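Local coordinates for protease (PDB 4L9D), which forms the calcium-binding first PKD domain of PrtV, a secreted Vibrio cholerae metalloprotease that probably damages host extracellular matrix and kills cells, at residues 27-32 / 66-72; 39-43 / 62-66. All blocks are in the same frame, centred on the assembly; numbering follows the deposited sequence.

Interaction 1 of 2, residues 27-32 / 66-72; sequences SSDSDG and LTVTDDK. With NA (sodium ion), chain C.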
ATOM      1  N   SER A  27      -1.345  -9.186  -2.610  1.00  4.59           N
ATOM      2  CA  SER A  27      -2.537  -9.551  -1.875  1.00  4.74           C
ATOM      3  C   SER A  27      -3.200 -10.768  -2.449  1.00  5.11           C
ATOM      4  O   SER A  27      -2.908 -11.154  -3.613  1.00  6.83           O
ATOM      5  CB  SER A  27      -3.519  -8.339  -1.889  1.00  5.00           C
ATOM      6  OG  SER A  27      -2.973  -7.182  -1.326  1.00  4.35           O
ATOM      7  N   SER A  28      -4.112 -11.399  -1.722  1.00  5.26           N
ATOM      8  CA  SER A  28      -4.780 -12.560  -2.132  1.00  6.69           C
ATOM      9  C   SER A  28      -6.143 -12.702  -1.461  1.00  5.56           C
ATOM     10  O   SER A  28      -6.469 -11.984  -0.514  1.00  6.58           O
ATOM     11  CB  SER A  28      -3.911 -13.785  -1.931  1.00  8.37           C
ATOM     12  OG  SER A  28      -3.662 -13.935  -0.560  1.00  9.48           O
ATOM     13  N   ASP A  29      -6.921 -13.670  -1.907  1.00  6.17           N
ATOM     14  CA  ASP A  29      -8.230 -13.921  -1.298  1.00  6.24           C
ATOM     15  C   ASP A  29      -8.621 -15.356  -1.572  1.00  6.81           C
ATOM     16  O   ASP A  29      -8.804 -15.746  -2.741  1.00  8.69           O
ATOM     17  CB  ASP A  29      -9.301 -12.998  -1.904  1.00  6.57           C
ATOM     18  CG  ASP A  29     -10.569 -12.926  -1.112  1.00  6.76           C
ATOM     19  OD1 ASP A  29     -10.847 -13.778  -0.258  1.00  8.65           O
ATOM     20  OD2 ASP A  29     -11.342 -11.963  -1.436  1.00  7.24           O
ATOM     21  N   SER A  30      -8.729 -16.151  -0.508  1.00  7.73           N
ATOM     22  CA  SER A  30      -9.084 -17.593  -0.610  1.00  8.32           C
ATOM     23  C   SER A  30     -10.576 -17.813  -0.731  1.00 10.20           C
ATOM     24  O   SER A  30     -10.999 -18.950  -0.947  1.00 12.92           O
ATOM     25  CB  SER A  30      -8.535 -18.361   0.541  1.00 11.88           C
ATOM     26  OG  SER A  30      -9.041 -17.921   1.761  1.00 13.96           O
ATOM     27  N   ASP A  31     -11.384 -16.768  -0.569  0.70  9.69           N
ATOM     28  CA  ASP A  31     -12.831 -16.901  -0.551  0.70 10.13           C
ATOM     29  C   ASP A  31     -13.469 -15.729  -1.319  0.70  9.46           C
ATOM     30  O   ASP A  31     -14.444 -15.141  -0.880  0.70 12.54           O
ATOM     31  CB  ASP A  31     -13.345 -16.936   0.908  0.70 13.31           C
ATOM     32  CG  ASP A  31     -14.779 -17.245   1.006  0.70 16.69           C
ATOM     33  OD1 ASP A  31     -15.273 -18.051   0.176  0.70 22.85           O
ATOM     34  OD2 ASP A  31     -15.426 -16.783   1.996  0.70 20.60           O
ATOM     35  N   GLY A  32     -12.904 -15.371  -2.467  1.00 10.14           N
ATOM     36  CA  GLY A  32     -13.471 -14.345  -3.276  1.00  8.76           C
ATOM     37  C   GLY A  32     -12.399 -13.695  -4.127  1.00  7.40           C
ATOM     38  O   GLY A  32     -11.300 -14.257  -4.300  1.00  8.68           O
ATOM     39  N   LEU A  66      -2.120  -0.384   3.174  1.00  3.52           N
ATOM     40  CA  LEU A  66      -2.976  -0.850   2.080  1.00  3.65           C
ATOM     41  C   LEU A  66      -4.177  -1.559   2.643  1.00  3.35           C
ATOM     42  O   LEU A  66      -4.020  -2.518   3.415  1.00  3.78           O
ATOM     43  CB  LEU A  66      -2.226  -1.821   1.161  1.00  3.53           C
ATOM     44  CG  LEU A  66      -3.102  -2.514   0.089  1.00  3.98           C
ATOM     45  CD1 LEU A  66      -3.716  -1.511  -0.891  1.00  4.55           C
ATOM     46  CD2 LEU A  66      -2.319  -3.567  -0.641  1.00  4.65           C
ATOM     47  N   THR A  67      -5.360  -1.155   2.201  1.00  3.59           N
ATOM     48  CA  THR A  67      -6.591  -1.881   2.437  1.00  3.78           C
ATOM     49  C   THR A  67      -7.072  -2.454   1.125  1.00  3.87           C
ATOM     50  O   THR A  67      -7.115  -1.732   0.113  1.00  5.63           O
ATOM     51  CB  THR A  67      -7.658  -0.912   3.036  1.00  4.68           C
ATOM     52  OG1 THR A  67      -7.247  -0.475   4.327  1.00  4.59           O
ATOM     53  CG2 THR A  67      -9.025  -1.590   3.188  1.00  5.41           C
ATOM     54  N   VAL A  68      -7.413  -3.739   1.146  1.00  4.03           N
ATOM     55  CA  VAL A  68      -8.030  -4.385  -0.005  1.00  3.80           C
ATOM     56  C   VAL A  68      -9.463  -4.771   0.380  1.00  3.94           C
ATOM     57  O   VAL A  68      -9.725  -5.093   1.539  1.00  4.64           O
ATOM     58  CB  VAL A  68      -7.242  -5.602  -0.458  1.00  4.56           C
ATOM     59  CG1 VAL A  68      -5.774  -5.227  -0.741  1.00  5.52           C
ATOM     60  CG2 VAL A  68      -7.296  -6.796   0.514  1.00  5.84           C
ATOM     61  N   THR A  69     -10.363  -4.735  -0.610  1.00  3.91           N
ATOM     62  CA  THR A  69     -11.747  -5.090  -0.421  1.00  4.25           C
ATOM     63  C   THR A  69     -12.180  -6.019  -1.518  1.00  3.87           C
ATOM     64  O   THR A  69     -11.801  -5.821  -2.698  1.00  4.31           O
ATOM     65  CB  THR A  69     -12.652  -3.829  -0.378  1.00  4.37           C
ATOM     66  OG1 THR A  69     -12.159  -2.953   0.654  1.00  4.97           O
ATOM     67  CG2 THR A  69     -14.084  -4.149  -0.087  1.00  5.58           C
ATOM     68  N   ASP A  70     -12.941  -7.048  -1.180  1.00  4.16           N
ATOM     69  CA  ASP A  70     -13.321  -8.082  -2.116  1.00  4.22           C
ATOM     70  C   ASP A  70     -14.785  -7.991  -2.568  1.00  4.35           C
ATOM     71  O   ASP A  70     -15.551  -7.068  -2.219  1.00  4.57           O
ATOM     72  CB  ASP A  70     -12.897  -9.454  -1.636  1.00  5.01           C
ATOM     73  CG  ASP A  70     -13.794 -10.071  -0.552  1.00  5.46           C
ATOM     74  OD1 ASP A  70     -14.800  -9.432  -0.155  1.00  5.31           O
ATOM     75  OD2 ASP A  70     -13.413 -11.186  -0.102  1.00  6.92           O
ATOM     76  N   ASP A  71     -15.125  -8.886  -3.486  0.60  4.73           N
ATOM     77  CA  ASP A  71     -16.460  -8.972  -4.080  0.60  4.77           C
ATOM     78  C   ASP A  71     -17.622  -9.158  -3.114  0.60  4.85           C
ATOM     79  O   ASP A  71     -18.739  -8.808  -3.496  0.60  4.95           O
ATOM     80  CB  ASP A  71     -16.560 -10.138  -5.080  0.60  5.17           C
ATOM     81  CG  ASP A  71     -16.364 -11.477  -4.441  0.60  6.89           C
ATOM     82  OD1 ASP A  71     -15.276 -11.755  -3.902  0.60  8.57           O
ATOM     83  OD2 ASP A  71     -17.311 -12.253  -4.517  0.60 13.45           O
ATOM     84  N   LYS A  72     -17.355  -9.691  -1.928  1.00  5.59           N
ATOM     85  CA  LYS A  72     -18.333  -9.850  -0.896  1.00  6.79           C
ATOM     86  C   LYS A  72     -18.337  -8.725   0.131  1.00  6.78           C
ATOM     87  O   LYS A  72     -19.101  -8.778   1.121  1.00  8.10           O
ATOM     88  CB  LYS A  72     -18.278 -11.197  -0.217  1.00 11.61           C
ATOM     89  CG  LYS A  72     -17.029 -11.701   0.203  1.00 13.64           C
ATOM     90  CD  LYS A  72     -17.136 -13.033   0.907  1.00 15.77           C
ATOM     91  CE  LYS A  72     -15.804 -13.558   1.298  1.00 16.87           C
ATOM     92  NZ  LYS A  72     -14.710 -12.710   1.783  1.00 14.35           N
TER
HETATM   93 NA    NA C 901      -9.786 -16.003  -4.831  0.90 12.07          NA
HETATM   94  O   HOH W   1     -16.871 -14.236  -2.512  1.00 29.02           O
HETATM   95  O   HOH W   2     -11.399 -17.570  -3.966  1.00 19.21           O
HETATM   96  O   HOH W   3     -10.902 -16.362  -6.937  1.00 18.43           O
HETATM   97  O   HOH W   4      -8.340 -14.496  -5.800  1.00 17.82           O
HETATM   98  O   HOH W   5      -8.192 -17.778  -5.191  1.00 24.25           O

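Interaction 2 of 2, residues 39-43 / 62-66; sequences WDFGN and YSVTL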
ATOM      1  N   TRP A  39      -4.763   2.715  -0.831  1.00  3.15           N
ATOM      2  CA  TRP A  39      -3.409   2.942  -0.325  1.00  3.66           C
ATOM      3  C   TRP A  39      -3.385   4.273   0.393  1.00  3.52           C
ATOM      4  O   TRP A  39      -4.022   5.260  -0.021  1.00  3.95           O
ATOM      5  CB  TRP A  39      -2.400   3.058  -1.515  1.00  4.11           C
ATOM      6  CG  TRP A  39      -2.099   1.812  -2.226  1.00  3.92           C
ATOM      7  CD1 TRP A  39      -2.808   1.271  -3.283  1.00  3.75           C
ATOM      8  CD2 TRP A  39      -1.014   0.928  -1.970  1.00  3.90           C
ATOM      9  NE1 TRP A  39      -2.206   0.113  -3.712  1.00  3.83           N
ATOM     10  CE2 TRP A  39      -1.096  -0.124  -2.923  1.00  4.00           C
ATOM     11  CE3 TRP A  39       0.033   0.914  -1.062  1.00  4.24           C
ATOM     12  CZ2 TRP A  39      -0.115  -1.133  -3.006  1.00  4.75           C
ATOM     13  CZ3 TRP A  39       0.955  -0.098  -1.125  1.00  4.66           C
ATOM     14  CH2 TRP A  39       0.890  -1.116  -2.078  1.00  4.86           C
ATOM     15  N   ASP A  40      -2.569   4.306   1.438  1.00  3.92           N
ATOM     16  CA  ASP A  40      -2.475   5.447   2.350  1.00  3.61           C
ATOM     17  C   ASP A  40      -0.995   5.569   2.657  1.00  3.54           C
ATOM     18  O   ASP A  40      -0.404   4.703   3.303  1.00  4.02           O
ATOM     19  CB  ASP A  40      -3.368   5.117   3.528  1.00  4.35           C
ATOM     20  CG  ASP A  40      -3.198   5.911   4.781  1.00  4.17           C
ATOM     21  OD1 ASP A  40      -2.275   6.753   4.892  1.00  4.45           O
ATOM     22  OD2 ASP A  40      -4.018   5.671   5.731  1.00  5.87           O
ATOM     23  N   PHE A  41      -0.337   6.624   2.148  1.00  3.31           N
ATOM     24  CA  PHE A  41       1.093   6.678   2.151  1.00  3.49           C
ATOM     25  C   PHE A  41       1.715   7.247   3.423  1.00  3.60           C
ATOM     26  O   PHE A  41       2.930   7.392   3.522  1.00  4.23           O
ATOM     27  CB  PHE A  41       1.581   7.437   0.902  1.00  3.86           C
ATOM     28  CG  PHE A  41       1.052   6.849  -0.422  1.00  3.67           C
ATOM     29  CD1 PHE A  41       1.024   5.514  -0.662  1.00  4.10           C
ATOM     30  CD2 PHE A  41       0.626   7.723  -1.403  1.00  4.80           C
ATOM     31  CE1 PHE A  41       0.583   5.022  -1.882  1.00  4.32           C
ATOM     32  CE2 PHE A  41       0.136   7.229  -2.625  1.00  5.49           C
ATOM     33  CZ  PHE A  41       0.164   5.880  -2.851  1.00  4.88           C
ATOM     34  N   GLY A  42       0.887   7.570   4.408  1.00  3.34           N
ATOM     35  CA  GLY A  42       1.418   8.023   5.704  1.00  3.61           C
ATOM     36  C   GLY A  42       1.838   9.470   5.696  1.00  3.22           C
ATOM     37  O   GLY A  42       2.604   9.890   6.560  1.00  3.76           O
ATOM     38  N   ASN A  43       1.333  10.253   4.739  1.00  3.91           N
ATOM     39  CA  ASN A  43       1.710  11.649   4.536  1.00  3.59           C
ATOM     40  C   ASN A  43       0.507  12.510   4.125  1.00  3.63           C
ATOM     41  O   ASN A  43       0.732  13.652   3.693  1.00  4.41           O
ATOM     42  CB  ASN A  43       2.804  11.751   3.479  1.00  3.88           C
ATOM     43  CG  ASN A  43       2.301  11.367   2.115  1.00  3.68           C
ATOM     44  OD1 ASN A  43       1.283  10.654   1.985  1.00  4.02           O
ATOM     45  ND2 ASN A  43       3.009  11.793   1.070  1.00  4.35           N
ATOM     46  N   TYR A  62       7.723   7.023   7.287  1.00  5.06           N
ATOM     47  CA  TYR A  62       6.309   7.073   6.896  1.00  4.00           C
ATOM     48  C   TYR A  62       5.720   5.697   6.926  1.00  4.21           C
ATOM     49  O   TYR A  62       6.340   4.714   6.464  1.00  5.48           O
ATOM     50  CB  TYR A  62       6.166   7.672   5.467  1.00  4.40           C
ATOM     51  CG  TYR A  62       6.688   9.079   5.350  1.00  4.21           C
ATOM     52  CD1 TYR A  62       5.848  10.161   5.599  1.00  4.22           C
ATOM     53  CD2 TYR A  62       7.986   9.329   5.008  1.00  5.03           C
ATOM     54  CE1 TYR A  62       6.311  11.469   5.417  1.00  4.17           C
ATOM     55  CE2 TYR A  62       8.458  10.631   4.852  1.00  4.83           C
ATOM     56  CZ  TYR A  62       7.612  11.697   5.066  1.00  4.68           C
ATOM     57  OH  TYR A  62       8.004  13.023   4.895  1.00  5.16           O
ATOM     58  N   SER A  63       4.491   5.576   7.420  0.80  3.71           N
ATOM     59  CA  SER A  63       3.755   4.346   7.411  0.80  3.90           C
ATOM     60  C   SER A  63       2.903   4.213   6.134  0.80  3.73           C
ATOM     61  O   SER A  63       2.091   5.079   5.864  0.80  3.82           O
ATOM     62  CB  SER A  63       2.874   4.269   8.625  0.80  5.28           C
ATOM     63  OG  SER A  63       3.623   4.253   9.815  0.80  7.33           O
ATOM     64  N   VAL A  64       3.160   3.155   5.401  1.00  3.74           N
ATOM     65  CA  VAL A  64       2.377   2.868   4.188  1.00  3.51           C
ATOM     66  C   VAL A  64       1.372   1.794   4.526  1.00  3.30           C
ATOM     67  O   VAL A  64       1.731   0.700   5.005  1.00  4.34           O
ATOM     68  CB  VAL A  64       3.292   2.382   3.071  1.00  3.87           C
ATOM     69  CG1 VAL A  64       2.501   2.042   1.856  1.00  4.06           C
ATOM     70  CG2 VAL A  64       4.297   3.458   2.728  1.00  5.39           C
ATOM     71  N   THR A  65       0.095   2.082   4.298  1.00  3.52           N
ATOM     72  CA  THR A  65      -1.001   1.212   4.609  1.00  3.76           C
ATOM     73  C   THR A  65      -1.774   0.874   3.341  1.00  3.52           C
ATOM     74  O   THR A  65      -2.071   1.777   2.537  1.00  4.70           O
ATOM     75  CB  THR A  65      -1.909   1.932   5.665  1.00  4.32           C
ATOM     76  OG1 THR A  65      -1.108   2.307   6.804  1.00  5.34           O
ATOM     77  CG2 THR A  65      -3.007   1.046   6.111  1.00  5.94           C
ATOM     78  N   LEU A  66      -2.120  -0.384   3.174  1.00  3.52           N
ATOM     79  CA  LEU A  66      -2.976  -0.850   2.080  1.00  3.65           C
ATOM     80  C   LEU A  66      -4.177  -1.559   2.643  1.00  3.35           C
ATOM     81  O   LEU A  66      -4.020  -2.518   3.415  1.00  3.78           O
ATOM     82  CB  LEU A  66      -2.226  -1.821   1.161  1.00  3.53           C
ATOM     83  CG  LEU A  66      -3.102  -2.514   0.089  1.00  3.98           C
ATOM     84  CD1 LEU A  66      -3.716  -1.511  -0.891  1.00  4.55           C
ATOM     85  CD2 LEU A  66      -2.319  -3.567  -0.641  1.00  4.65           C
TER
HETATM   86  O   HOH W   6      -0.557   4.972   6.711  1.00  5.49           O

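Interaction 1 of 2, residues 27-32 / 66-72
Asp70 and Asp29 bring two nearly coplanar carboxylates together in an acidic loop cluster, and Asp70 can be traced outward from CB. With CG held between the backbone N and carbonyl carbon (chi1 78°), the carboxylate faces residues 27-32. Asp70 CB already lies 3.0 Å from Asp29 OD2. At the tip, Asp70 OD2 comes within 2.6 Å of Asp29 OD2, the planes of the two groups only 9° apart; so close a pair of oxygens suggests that one of the acids probably holds a proton. The other oxygen, Asp70 OD1, accepts a hydrogen bond from Asp74 N and a weak one from Lys72 N. Lys72 NZ closes a salt bridge on the syn lone pair of Asp70 OD2 at 2.7 Å and a second with Asp74. Asp70, Asp74 and Asp31 are calcium ligands of this domain, so a lysine ammonium beside two of them, with no calcium in the crystal, is consistent with its partly offsetting their charge.

Asp29 OD1 meanwhile accepts from Asp31 N, 45° above the carboxylate plane, in an Asx turn. The same loop supplies two carbonyl oxygens to the sodium ion, Asp29 O at 2.3 Å and Gly32 O at 2.4 Å; four waters complete its shell. Water 1 donates to Asp31 O and to Asp71 OD2, while Asp71 OD1 accepts from Asn33 N.

Farther along, Ser27 OG rests on Val68 CG1 at 3.5 Å, its polar needs met by Asn25 and Arg11 N. Residues 27-32 form the loop leading from strand 20-25 to strand 34-40, laid over the end of strand 60-70 where it turns toward strand 75-84; Pro8 packs against both aspartates and Ala7 against Asp29.

Interaction 2 of 2, residues 39-43 / 62-66
Backbone pairing joins Asp40 to Thr65, a hydrogen-bonded antiparallel pair. Thr65 N bonds to Asp40 O and Asp40 N to Thr65 O, each at 2.8 Å. CA-H...O contacts fill in between: Trp39 CA approaches Thr65 O, and Val64 CA approaches Asp40 O.

Apolar contact belongs to the sheet face carrying Trp39 and Leu66, a non-hydrogen-bonded pair. In Leu66, chi1 of 172° and chi2 of 63° together set CD1 over the indole: CD1 lies 3.5 Å from the centroid of the Trp39 five-membered ring, almost on its normal, a CH-pi contact. Val64 CG1 instead meets the indole at its edge, 4.0 Å from Trp39 CZ3. Trp39 NE1 is hydrogen-bonded to Ala50 O, which helps fix the rotation of the indole.

Beyond Asp40 the pairing gives way to a turn. Gly42, with no side chain, lets Ser63 O come within 3.0 Å of its CA, and Gly42 O lies 3.4 Å from Tyr62 CD1, in the plane of the phenol ring. On the opposite sheet face, water 6 contacts Thr65 OG1 and Ser63 O and meets Asp40 OD1 through a weak bond, while Asp40 OD1 also weakly accepts from Gly42 N.

Residues 39-42 are the WDFG signature of PKD domains. The chemistry divides the work: two backbone bonds set the register, the buried indole gives the core a broad apolar surface on one face, and Asp40, Thr65 and a water make the other face polar.

How the interactions relate
Strand 60-70 carries both interactions, which meet at Leu66 and whose centres lie 19 Å apart. Interaction 2 is nested along the chain within the loop closed by interaction 1, and its strand partner, 34-40, follows directly on the sodium-bearing loop of interaction 1. The contrast is instructive: at 39-43 / 62-66, its centre about 6 Å from the centre of the chain, regular pairing and aromatic packing build the beta-sandwich core; at 27-32 / 66-72, its centre about 14 Å from that of the chain, the same strand ends at an acidic tip, where Asp70 is a calcium ligand and the facing loop holds sodium through its carbonyls. Interaction 2 lies away from the metal sites.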